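Local coordinates for protein probable porin (Pseudomonas aeruginosa, PDB 4FT6) that forms a beta-barrel channel in the outer membrane that probably lets small solutes, presumably carboxylate-bearing ones, cross into the periplasm, at residues 159-164 / 281-286; 252-257 / 269-274; 277-282 / 297-302; 291-296 / 325-330. All blocks are in the same frame, centred on the assembly; numbering follows the deposited sequence.

Contact 1: 159-164 / 281-286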
# COMPACT_ATOMS: atom_id res chain seq x y z
N LEU A 159 -12.61 -7.72 3.62
CA LEU A 159 -11.97 -6.74 2.75
C LEU A 159 -12.65 -6.72 1.39
O LEU A 159 -13.37 -7.66 1.03
CB LEU A 159 -10.49 -7.05 2.59
CG LEU A 159 -10.08 -8.41 2.00
CD1 LEU A 159 -10.25 -8.50 0.48
CD2 LEU A 159 -8.62 -8.72 2.37
N SER A 160 -12.40 -5.67 0.62
CA SER A 160 -12.78 -5.65 -0.78
C SER A 160 -11.54 -5.33 -1.59
O SER A 160 -10.94 -4.26 -1.41
CB SER A 160 -13.86 -4.59 -1.05
OG SER A 160 -14.20 -4.56 -2.43
N GLN A 161 -11.13 -6.25 -2.46
CA GLN A 161 -9.92 -6.03 -3.26
C GLN A 161 -10.07 -4.86 -4.24
O GLN A 161 -11.19 -4.45 -4.58
CB GLN A 161 -9.51 -7.31 -4.01
CG GLN A 161 -9.26 -8.54 -3.12
CD GLN A 161 -8.05 -8.39 -2.17
OE1 GLN A 161 -7.49 -7.29 -2.00
NE2 GLN A 161 -7.65 -9.49 -1.54
N ARG A 162 -8.93 -4.34 -4.69
CA ARG A 162 -8.91 -3.17 -5.55
C ARG A 162 -9.72 -3.32 -6.85
O ARG A 162 -10.30 -2.34 -7.34
CB ARG A 162 -7.46 -2.82 -5.88
CG ARG A 162 -6.74 -3.92 -6.64
CD ARG A 162 -5.28 -3.76 -6.50
NE ARG A 162 -4.57 -4.86 -7.13
CZ ARG A 162 -3.25 -4.89 -7.26
NH1 ARG A 162 -2.54 -3.88 -6.80
NH2 ARG A 162 -2.66 -5.91 -7.86
N ASN A 163 -9.76 -4.53 -7.39
CA ASN A 163 -10.47 -4.78 -8.65
C ASN A 163 -11.77 -5.55 -8.41
O ASN A 163 -12.13 -6.43 -9.20
CB ASN A 163 -9.60 -5.58 -9.60
CG ASN A 163 -9.23 -6.91 -9.02
OD1 ASN A 163 -9.25 -7.07 -7.79
ND2 ASN A 163 -8.93 -7.90 -9.87
N SER A 164 -12.48 -5.23 -7.33
CA SER A 164 -13.72 -5.95 -7.04
C SER A 164 -14.79 -5.07 -6.41
O SER A 164 -14.50 -4.25 -5.53
CB SER A 164 -13.44 -7.13 -6.10
OG SER A 164 -14.63 -7.86 -5.85
N TYR A 281 1.29 -11.64 5.34
CA TYR A 281 0.46 -10.43 5.41
C TYR A 281 -0.92 -10.69 4.84
O TYR A 281 -1.21 -11.79 4.32
CB TYR A 281 1.15 -9.24 4.72
CG TYR A 281 1.65 -9.49 3.30
CD1 TYR A 281 2.79 -10.24 3.05
CD2 TYR A 281 1.00 -8.92 2.22
CE1 TYR A 281 3.25 -10.44 1.73
CE2 TYR A 281 1.45 -9.12 0.91
CZ TYR A 281 2.56 -9.87 0.67
OH TYR A 281 2.98 -10.04 -0.63
N ILE A 282 -1.78 -9.69 4.91
CA ILE A 282 -3.15 -9.94 4.48
C ILE A 282 -3.30 -9.86 2.96
O ILE A 282 -2.65 -9.04 2.30
CB ILE A 282 -4.15 -9.11 5.31
CG1 ILE A 282 -4.29 -9.79 6.67
CG2 ILE A 282 -5.51 -9.02 4.65
CD1 ILE A 282 -4.76 -8.88 7.69
N ALA A 283 -4.09 -10.77 2.40
CA ALA A 283 -4.22 -10.90 0.95
C ALA A 283 -4.46 -9.55 0.27
O ALA A 283 -5.40 -8.83 0.62
CB ALA A 283 -5.35 -11.87 0.60
N GLY A 284 -3.62 -9.20 -0.70
CA GLY A 284 -3.85 -8.04 -1.54
C GLY A 284 -3.33 -6.75 -0.93
O GLY A 284 -3.37 -5.68 -1.54
N THR A 285 -2.84 -6.86 0.29
CA THR A 285 -2.44 -5.68 1.04
C THR A 285 -1.02 -5.27 0.67
O THR A 285 -0.28 -6.06 0.07
CB THR A 285 -2.54 -5.99 2.55
OG1 THR A 285 -2.88 -4.81 3.28
CG2 THR A 285 -1.25 -6.60 3.07
N SER A 286 -0.63 -4.05 1.02
CA SER A 286 0.74 -3.61 0.81
C SER A 286 1.52 -3.80 2.11
O SER A 286 0.94 -4.22 3.12
CB SER A 286 0.77 -2.13 0.40
OG SER A 286 1.36 -1.97 -0.88
O HOH W 1 -6.29 -5.04 -3.18

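Contact 2: 252-257 / 269-274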
# COMPACT_ATOMS: atom_id res chain seq x y z
N ALA A 252 10.86 -10.76 9.67
CA ALA A 252 11.16 -9.99 8.47
C ALA A 252 11.74 -8.63 8.84
O ALA A 252 11.06 -7.82 9.48
CB ALA A 252 9.91 -9.81 7.62
N LEU A 253 12.98 -8.38 8.43
CA LEU A 253 13.67 -7.14 8.76
C LEU A 253 13.76 -6.21 7.56
O LEU A 253 13.93 -6.67 6.42
CB LEU A 253 15.08 -7.45 9.28
CG LEU A 253 16.08 -6.31 9.55
CD1 LEU A 253 15.83 -5.65 10.90
CD2 LEU A 253 17.49 -6.86 9.48
N THR A 254 13.64 -4.91 7.81
CA THR A 254 13.75 -3.90 6.77
C THR A 254 14.31 -2.65 7.42
O THR A 254 14.15 -2.43 8.62
CB THR A 254 12.37 -3.56 6.14
OG1 THR A 254 12.50 -2.41 5.30
CG2 THR A 254 11.33 -3.26 7.21
N GLY A 255 14.99 -1.83 6.63
CA GLY A 255 15.55 -0.59 7.13
C GLY A 255 16.16 0.18 5.99
O GLY A 255 16.53 -0.40 4.96
N PHE A 256 16.26 1.49 6.13
CA PHE A 256 16.96 2.26 5.12
C PHE A 256 17.59 3.49 5.73
O PHE A 256 17.34 3.83 6.89
CB PHE A 256 16.00 2.70 4.02
CG PHE A 256 14.94 3.67 4.49
CD1 PHE A 256 15.24 5.02 4.67
CD2 PHE A 256 13.64 3.24 4.73
CE1 PHE A 256 14.27 5.92 5.10
CE2 PHE A 256 12.66 4.14 5.16
CZ PHE A 256 12.98 5.48 5.35
N PHE A 257 18.39 4.17 4.92
CA PHE A 257 18.97 5.43 5.29
C PHE A 257 18.87 6.31 4.07
O PHE A 257 19.11 5.86 2.95
CB PHE A 257 20.44 5.26 5.66
CG PHE A 257 21.20 6.54 5.68
CD1 PHE A 257 21.15 7.36 6.80
CD2 PHE A 257 21.96 6.94 4.59
CE1 PHE A 257 21.85 8.56 6.82
CE2 PHE A 257 22.66 8.13 4.61
CZ PHE A 257 22.61 8.94 5.73
N GLY A 269 18.81 0.75 1.16
CA GLY A 269 17.87 0.01 1.96
C GLY A 269 18.33 -1.43 2.06
O GLY A 269 19.04 -1.90 1.16
N TYR A 270 17.95 -2.10 3.14
CA TYR A 270 18.23 -3.52 3.29
C TYR A 270 17.00 -4.21 3.81
O TYR A 270 16.19 -3.62 4.54
CB TYR A 270 19.39 -3.76 4.25
CG TYR A 270 19.80 -5.21 4.35
CD1 TYR A 270 20.54 -5.82 3.34
CD2 TYR A 270 19.46 -5.99 5.45
CE1 TYR A 270 20.92 -7.17 3.42
CE2 TYR A 270 19.85 -7.33 5.54
CZ TYR A 270 20.58 -7.91 4.52
OH TYR A 270 20.96 -9.23 4.59
N GLN A 271 16.85 -5.48 3.44
CA GLN A 271 15.67 -6.25 3.80
C GLN A 271 16.03 -7.73 3.83
O GLN A 271 16.73 -8.22 2.94
CB GLN A 271 14.57 -5.99 2.78
CG GLN A 271 13.33 -6.80 3.01
CD GLN A 271 12.22 -6.41 2.07
OE1 GLN A 271 11.91 -5.22 1.91
NE2 GLN A 271 11.62 -7.41 1.42
N ARG A 272 15.55 -8.44 4.85
CA ARG A 272 15.82 -9.88 4.95
C ARG A 272 14.68 -10.68 5.57
O ARG A 272 14.07 -10.27 6.56
CB ARG A 272 17.13 -10.13 5.70
CG ARG A 272 17.45 -11.60 5.87
CD ARG A 272 18.83 -11.77 6.40
NE ARG A 272 19.20 -13.17 6.61
CZ ARG A 272 20.43 -13.57 6.95
NH1 ARG A 272 21.40 -12.68 7.11
NH2 ARG A 272 20.69 -14.86 7.12
N MET A 273 14.40 -11.83 4.96
CA MET A 273 13.36 -12.76 5.38
C MET A 273 14.03 -13.89 6.20
O MET A 273 14.94 -14.56 5.71
CB MET A 273 12.73 -13.35 4.13
CG MET A 273 11.26 -13.01 3.85
SD MET A 273 10.68 -11.35 4.26
CE MET A 273 11.64 -10.35 3.12
N TYR A 274 13.59 -14.10 7.44
CA TYR A 274 14.13 -15.19 8.25
C TYR A 274 13.05 -16.21 8.57
O TYR A 274 11.87 -15.85 8.75
CB TYR A 274 14.67 -14.67 9.60
CG TYR A 274 15.71 -13.57 9.54
CD1 TYR A 274 15.33 -12.24 9.38
CD2 TYR A 274 17.06 -13.85 9.68
CE1 TYR A 274 16.28 -11.22 9.34
CE2 TYR A 274 18.02 -12.83 9.65
CZ TYR A 274 17.61 -11.52 9.48
OH TYR A 274 18.52 -10.49 9.44

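Contact 3: 277-282 / 297-302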
# COMPACT_ATOMS: atom_id res chain seq x y z
N ASP A 277 9.24 -19.54 6.61
CA ASP A 277 8.26 -18.86 5.76
C ASP A 277 8.75 -17.46 5.44
O ASP A 277 9.49 -16.85 6.23
CB ASP A 277 6.90 -18.76 6.46
CG ASP A 277 6.26 -20.11 6.69
OD1 ASP A 277 5.80 -20.72 5.70
OD2 ASP A 277 6.19 -20.54 7.86
N GLY A 278 8.34 -16.95 4.29
CA GLY A 278 8.61 -15.57 3.94
C GLY A 278 7.60 -14.66 4.62
O GLY A 278 6.81 -15.11 5.46
N MET A 279 7.62 -13.37 4.26
CA MET A 279 6.70 -12.40 4.86
C MET A 279 5.23 -12.83 4.75
O MET A 279 4.77 -13.26 3.70
CB MET A 279 6.88 -11.04 4.20
CG MET A 279 5.88 -10.02 4.67
SD MET A 279 6.38 -9.31 6.23
CE MET A 279 4.93 -8.32 6.63
N LEU A 280 4.52 -12.72 5.86
CA LEU A 280 3.13 -13.10 5.96
C LEU A 280 2.31 -11.83 6.17
O LEU A 280 2.59 -11.02 7.06
CB LEU A 280 2.92 -14.07 7.14
CG LEU A 280 3.61 -15.42 6.97
CD1 LEU A 280 3.82 -16.16 8.30
CD2 LEU A 280 2.81 -16.29 6.00
N TYR A 281 1.29 -11.64 5.34
CA TYR A 281 0.46 -10.43 5.41
C TYR A 281 -0.92 -10.69 4.84
O TYR A 281 -1.21 -11.79 4.32
CB TYR A 281 1.15 -9.24 4.72
CG TYR A 281 1.65 -9.49 3.30
CD1 TYR A 281 2.79 -10.24 3.05
CD2 TYR A 281 1.00 -8.92 2.22
CE1 TYR A 281 3.25 -10.44 1.73
CE2 TYR A 281 1.45 -9.12 0.91
CZ TYR A 281 2.56 -9.87 0.67
OH TYR A 281 2.98 -10.04 -0.63
N ILE A 282 -1.78 -9.69 4.91
CA ILE A 282 -3.15 -9.94 4.48
C ILE A 282 -3.30 -9.86 2.96
O ILE A 282 -2.65 -9.04 2.30
CB ILE A 282 -4.15 -9.11 5.31
CG1 ILE A 282 -4.29 -9.79 6.67
CG2 ILE A 282 -5.51 -9.02 4.65
CD1 ILE A 282 -4.76 -8.88 7.69
N ASN A 297 8.12 -7.69 -4.21
CA ASN A 297 8.39 -7.14 -2.88
C ASN A 297 9.51 -7.89 -2.11
O ASN A 297 9.81 -7.57 -0.94
CB ASN A 297 7.09 -7.01 -2.05
CG ASN A 297 6.49 -8.35 -1.70
OD1 ASN A 297 7.05 -9.40 -2.05
ND2 ASN A 297 5.37 -8.33 -1.00
N PHE A 298 10.11 -8.86 -2.78
CA PHE A 298 11.28 -9.56 -2.27
C PHE A 298 11.03 -10.19 -0.90
O PHE A 298 11.80 -9.99 0.03
CB PHE A 298 12.48 -8.61 -2.23
CG PHE A 298 12.91 -8.12 -3.60
CD1 PHE A 298 12.32 -7.00 -4.17
CD2 PHE A 298 13.87 -8.81 -4.33
CE1 PHE A 298 12.71 -6.56 -5.45
CE2 PHE A 298 14.25 -8.37 -5.61
CZ PHE A 298 13.67 -7.25 -6.16
N THR A 299 9.97 -10.97 -0.81
CA THR A 299 9.54 -11.53 0.48
C THR A 299 9.48 -13.05 0.51
O THR A 299 8.83 -13.63 1.39
CB THR A 299 8.16 -11.00 0.89
OG1 THR A 299 7.20 -11.40 -0.08
CG2 THR A 299 8.18 -9.49 1.03
N SER A 300 10.14 -13.69 -0.46
CA SER A 300 10.24 -15.15 -0.48
C SER A 300 11.03 -15.64 0.73
O SER A 300 11.86 -14.91 1.28
CB SER A 300 10.96 -15.61 -1.75
OG SER A 300 10.16 -15.32 -2.87
N ALA A 301 10.76 -16.88 1.14
CA ALA A 301 11.47 -17.47 2.28
C ALA A 301 12.99 -17.34 2.14
O ALA A 301 13.58 -17.74 1.13
CB ALA A 301 11.06 -18.94 2.47
N GLY A 302 13.62 -16.75 3.15
CA GLY A 302 15.07 -16.62 3.20
C GLY A 302 15.63 -15.52 2.32
O GLY A 302 16.86 -15.35 2.25
O HOH W 2 12.30 -16.86 5.54

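Contact 4: 291-296 / 325-330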
# COMPACT_ATOMS: atom_id res chain seq x y z
N ASN A 291 11.84 -2.85 0.19
CA ASN A 291 11.82 -3.41 -1.15
C ASN A 291 10.45 -3.83 -1.63
O ASN A 291 10.34 -4.69 -2.51
CB ASN A 291 12.75 -4.63 -1.25
CG ASN A 291 14.19 -4.24 -1.47
OD1 ASN A 291 14.49 -3.12 -1.91
ND2 ASN A 291 15.10 -5.17 -1.19
N ASP A 292 9.39 -3.28 -1.03
CA ASP A 292 8.06 -3.52 -1.57
C ASP A 292 7.88 -2.52 -2.70
O ASP A 292 7.42 -1.40 -2.49
CB ASP A 292 6.97 -3.34 -0.51
CG ASP A 292 5.61 -3.81 -0.99
OD1 ASP A 292 5.37 -3.83 -2.23
OD2 ASP A 292 4.77 -4.17 -0.13
N ILE A 293 8.29 -2.92 -3.89
CA ILE A 293 8.37 -1.97 -4.98
C ILE A 293 7.42 -2.34 -6.11
O ILE A 293 6.44 -3.06 -5.88
CB ILE A 293 9.84 -1.76 -5.45
CG1 ILE A 293 10.42 -3.06 -5.99
CG2 ILE A 293 10.70 -1.24 -4.31
CD1 ILE A 293 11.85 -2.97 -6.33
N GLN A 294 7.69 -1.87 -7.33
CA GLN A 294 6.66 -1.83 -8.37
C GLN A 294 5.99 -3.17 -8.70
O GLN A 294 4.77 -3.25 -8.72
CB GLN A 294 7.18 -1.14 -9.64
CG GLN A 294 6.07 -0.73 -10.61
CD GLN A 294 6.59 0.06 -11.79
OE1 GLN A 294 7.61 0.75 -11.69
NE2 GLN A 294 5.89 -0.04 -12.92
N VAL A 295 6.77 -4.22 -8.94
CA VAL A 295 6.20 -5.50 -9.37
C VAL A 295 6.42 -6.64 -8.38
O VAL A 295 5.65 -7.60 -8.34
CB VAL A 295 6.70 -5.92 -10.79
CG1 VAL A 295 7.50 -4.79 -11.45
CG2 VAL A 295 7.52 -7.20 -10.72
N ARG A 296 7.48 -6.53 -7.59
CA ARG A 296 7.87 -7.57 -6.65
C ARG A 296 8.26 -6.93 -5.30
O ARG A 296 8.67 -5.76 -5.25
CB ARG A 296 9.04 -8.37 -7.23
CG ARG A 296 9.41 -9.60 -6.44
CD ARG A 296 10.53 -10.34 -7.10
NE ARG A 296 11.32 -11.06 -6.10
CZ ARG A 296 10.93 -12.18 -5.51
NH1 ARG A 296 9.75 -12.71 -5.82
NH2 ARG A 296 11.70 -12.76 -4.61
N MET A 325 12.53 9.53 -10.14
CA MET A 325 13.02 8.58 -9.16
C MET A 325 13.49 7.33 -9.89
O MET A 325 12.84 6.87 -10.84
CB MET A 325 11.88 8.22 -8.19
CG MET A 325 12.25 7.29 -7.02
SD MET A 325 12.41 5.53 -7.43
CE MET A 325 10.72 5.06 -7.77
N ALA A 326 14.61 6.77 -9.46
CA ALA A 326 15.07 5.48 -9.98
C ALA A 326 15.57 4.64 -8.82
O ALA A 326 16.22 5.17 -7.91
CB ALA A 326 16.17 5.67 -11.04
N ARG A 327 15.28 3.35 -8.85
CA ARG A 327 15.82 2.46 -7.83
C ARG A 327 16.19 1.08 -8.37
O ARG A 327 15.63 0.60 -9.37
CB ARG A 327 14.83 2.34 -6.67
CG ARG A 327 13.45 1.98 -7.13
CD ARG A 327 12.48 2.02 -5.99
NE ARG A 327 11.14 1.77 -6.49
CZ ARG A 327 10.03 1.96 -5.79
NH1 ARG A 327 10.09 2.39 -4.54
NH2 ARG A 327 8.86 1.69 -6.34
N TYR A 328 17.15 0.45 -7.71
CA TYR A 328 17.59 -0.88 -8.07
C TYR A 328 17.51 -1.77 -6.83
O TYR A 328 18.05 -1.43 -5.77
CB TYR A 328 19.01 -0.82 -8.62
CG TYR A 328 19.59 -2.16 -9.01
CD1 TYR A 328 19.36 -2.70 -10.27
CD2 TYR A 328 20.38 -2.88 -8.13
CE1 TYR A 328 19.90 -3.94 -10.63
CE2 TYR A 328 20.93 -4.11 -8.49
CZ TYR A 328 20.69 -4.64 -9.74
OH TYR A 328 21.24 -5.86 -10.08
N ALA A 329 16.84 -2.90 -6.98
CA ALA A 329 16.64 -3.84 -5.88
C ALA A 329 17.22 -5.20 -6.29
O ALA A 329 16.96 -5.67 -7.40
CB ALA A 329 15.17 -3.96 -5.56
N SER A 330 18.00 -5.81 -5.41
CA SER A 330 18.67 -7.07 -5.76
C SER A 330 18.47 -8.10 -4.65
O SER A 330 18.66 -7.78 -3.48
CB SER A 330 20.17 -6.82 -5.98
OG SER A 330 20.83 -8.02 -6.34

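Contact 1: 159-164 / 281-286
Q161, just beyond the end of strand 149-160, offers its side-chain amide to segment 281-286, where NE2 donates to A283 O at 3.2 Å. The N-H runs nearly straight at the oxygen (164°), and that oxygen lies close to the plane of the Q161 amide, yet the donor stands above the carbonyl plane of A283, away from either lone pair. A bend in the middle of the glutamine chain (chi2 -65°) turns the amide toward this carbonyl. The tight part of the contact lies next to it. L159 CD2 settles 3.7 Å from A283 O and 3.9 Å from I282 CG2, the two branched side chains overlapping antiparallel, and F136 of strand 135-137 touches both. Two turns meet here: a type I turn from Q161 to S164, and a type II turn from I282 to T285 closed by T285 N to I282 O at 3.0 Å. G284 holds the third position of the latter with positive phi (85°), and its bare CA lets Q161 OE1 approach to 3.7 Å. The second turn belongs to the long loop after strand 264-274; loops folded into the barrel are a feature of the OprD family. Between R162 and G284 the contact loosens, and a water donates to Q161 OE1 at 2.8 Å, accepts from R162 N at 3.1 Å and reaches G284 O weakly, while OE1 also receives Q134 NE2.

Contact 2: 252-257 / 269-274
L253 and R272 form a hydrogen-bonded pair in the antiparallel beta hairpin of strands 249-261 and 264-274, two neighbouring staves of the porin barrel. L253 N meets R272 O and R272 N meets L253 O, each at 2.9 Å; G255 and Y270 repeat the pattern two residues on. Between them T254 and Q271 are a non-hydrogen-bonded pair, as are A252 and M273 beyond. The segment axes run 4.6 Å apart and almost exactly antiparallel (178°).

Q271 illustrates how one side chain can join this wall to an inner loop. Its CB sits 3.8 Å from L253 O, and CG comes to 3.5 Å from the same oxygen, so the first part of the chain lies against the partner backbone. With CG anti to the backbone N (chi1 177°) and the next bond also extended, the amide is carried clear of the sheet. There OE1 accepts from N291 N, and NE2 donates to N297 O and weakly to F298 O. T254 OG1, beside it on this face, accepts from V290 N of the same loop, while A252 CB rests on M273 SD.

L253 and R272 point to the other face. The Y274 ring, which also makes a cation-pi contact with R251, runs beside L253 in the same direction, its in-plane edge toward L253 CB and its OH 3.8 Å from L253 CD2.

Contact 3: 277-282 / 297-302
M279 and T299 meet through both backbone and side chain, where two limbs of the loop between strands 264-274 and 304-313 of this OprD-type porin barrel fold together. Of the hydrogen bonds, M279 N gives to T299 O at 3.1 Å, in the carbonyl plane and on a lone pair, although bent at the hydrogen (137°). In the second, between side chains, N297 ND2 donates to Y281 OH at 3.0 Å, with the ring and amide planes 69° apart. T299 OG1 in turn donates to N297 OD1 at 2.8 Å, from above that carbonyl plane. A water completes the polar set, giving to D277 O at 2.9 Å and accepting from G302 N.

Van der Waals contact is limited. M279 CB lies 3.5 Å from T299 CB, and A301 CB rests on the G278 backbone, 3.8 Å from G278 N. The bare CA of G278 makes a CA-H...O contact with T299 O, which thus receives two neighbouring residues.

Folding a long loop without regular structure upon itself leaves many polar groups to satisfy. Here the two ends of the N297 amide have different partners, an acceptor at ND2 and a donor at OD1, which supports the modelled flip of the amide and probably helps to fix the Y281 hydroxyl.

Contact 4: 291-296 / 325-330
The CA atoms of N291 and A329, 6.8 Å apart, are the nearest between the segments, and no hydrogen bond joins the irregular segment 291-296 to segment 325-330; the loop keeps its own shape through an inverse gamma turn centred on D292 and a bond from I293 N to R296 O. Side chains therefore carry the contact, above all I293, which projects at the strand and divides its two branches between two residues. Its CG1 takes the position between backbone N and carbonyl carbon (chi1 62°), sending CD1 to A329 CB at 3.5 Å and leaving CG2 for R327. That methyl lies over the centre of the guanidinium, 3.5 Å above its plane, with CZ at 3.6 Å. M325 CE covers the opposite face, nearer the rim, so the flat group is held between a methyl of the loop and one of its own strand. R327 reaches this place with a chain extended from CG to NE, running antiparallel to I293. N291 adds a lighter touch, OD1 resting 3.8 Å from A329 CB, while its amide bonds with Q307 and S305 of strand 304-313.

Where this inward-folded loop meets the wall of the OprD-type barrel, apolar groups thus cover the two faces of a charged one, whose polar partner lies outside both segments: R327 NE makes a salt bridge with D348 OD2, an oxygen that also receives Q294 N. The one carboxylate thereby probably offsets the guanidinium charge and ties it to the loop backbone.

Overall arrangement
Only contact 2, partly buried, joins two wall strands, by a regular ladder of backbone bonds; contacts 1 and 4 set the long loop between strands 264-274 and 304-313 against strands 149-160 and 322-334, and contact 3 lies within that loop. Contact 4 is the buried one, apolar around a charge, whereas contact 3 lies nearer the surface and is mostly polar, and contact 1 is partly buried with a watery side. Contacts 1 and 3 share Y281 and I282, though their centres are about 16 Å apart. Contact 2 reaches the loop at contacts 3 and 4 through Q271, and F298 packs from contact 3 onto I293 and A329 of contact 4.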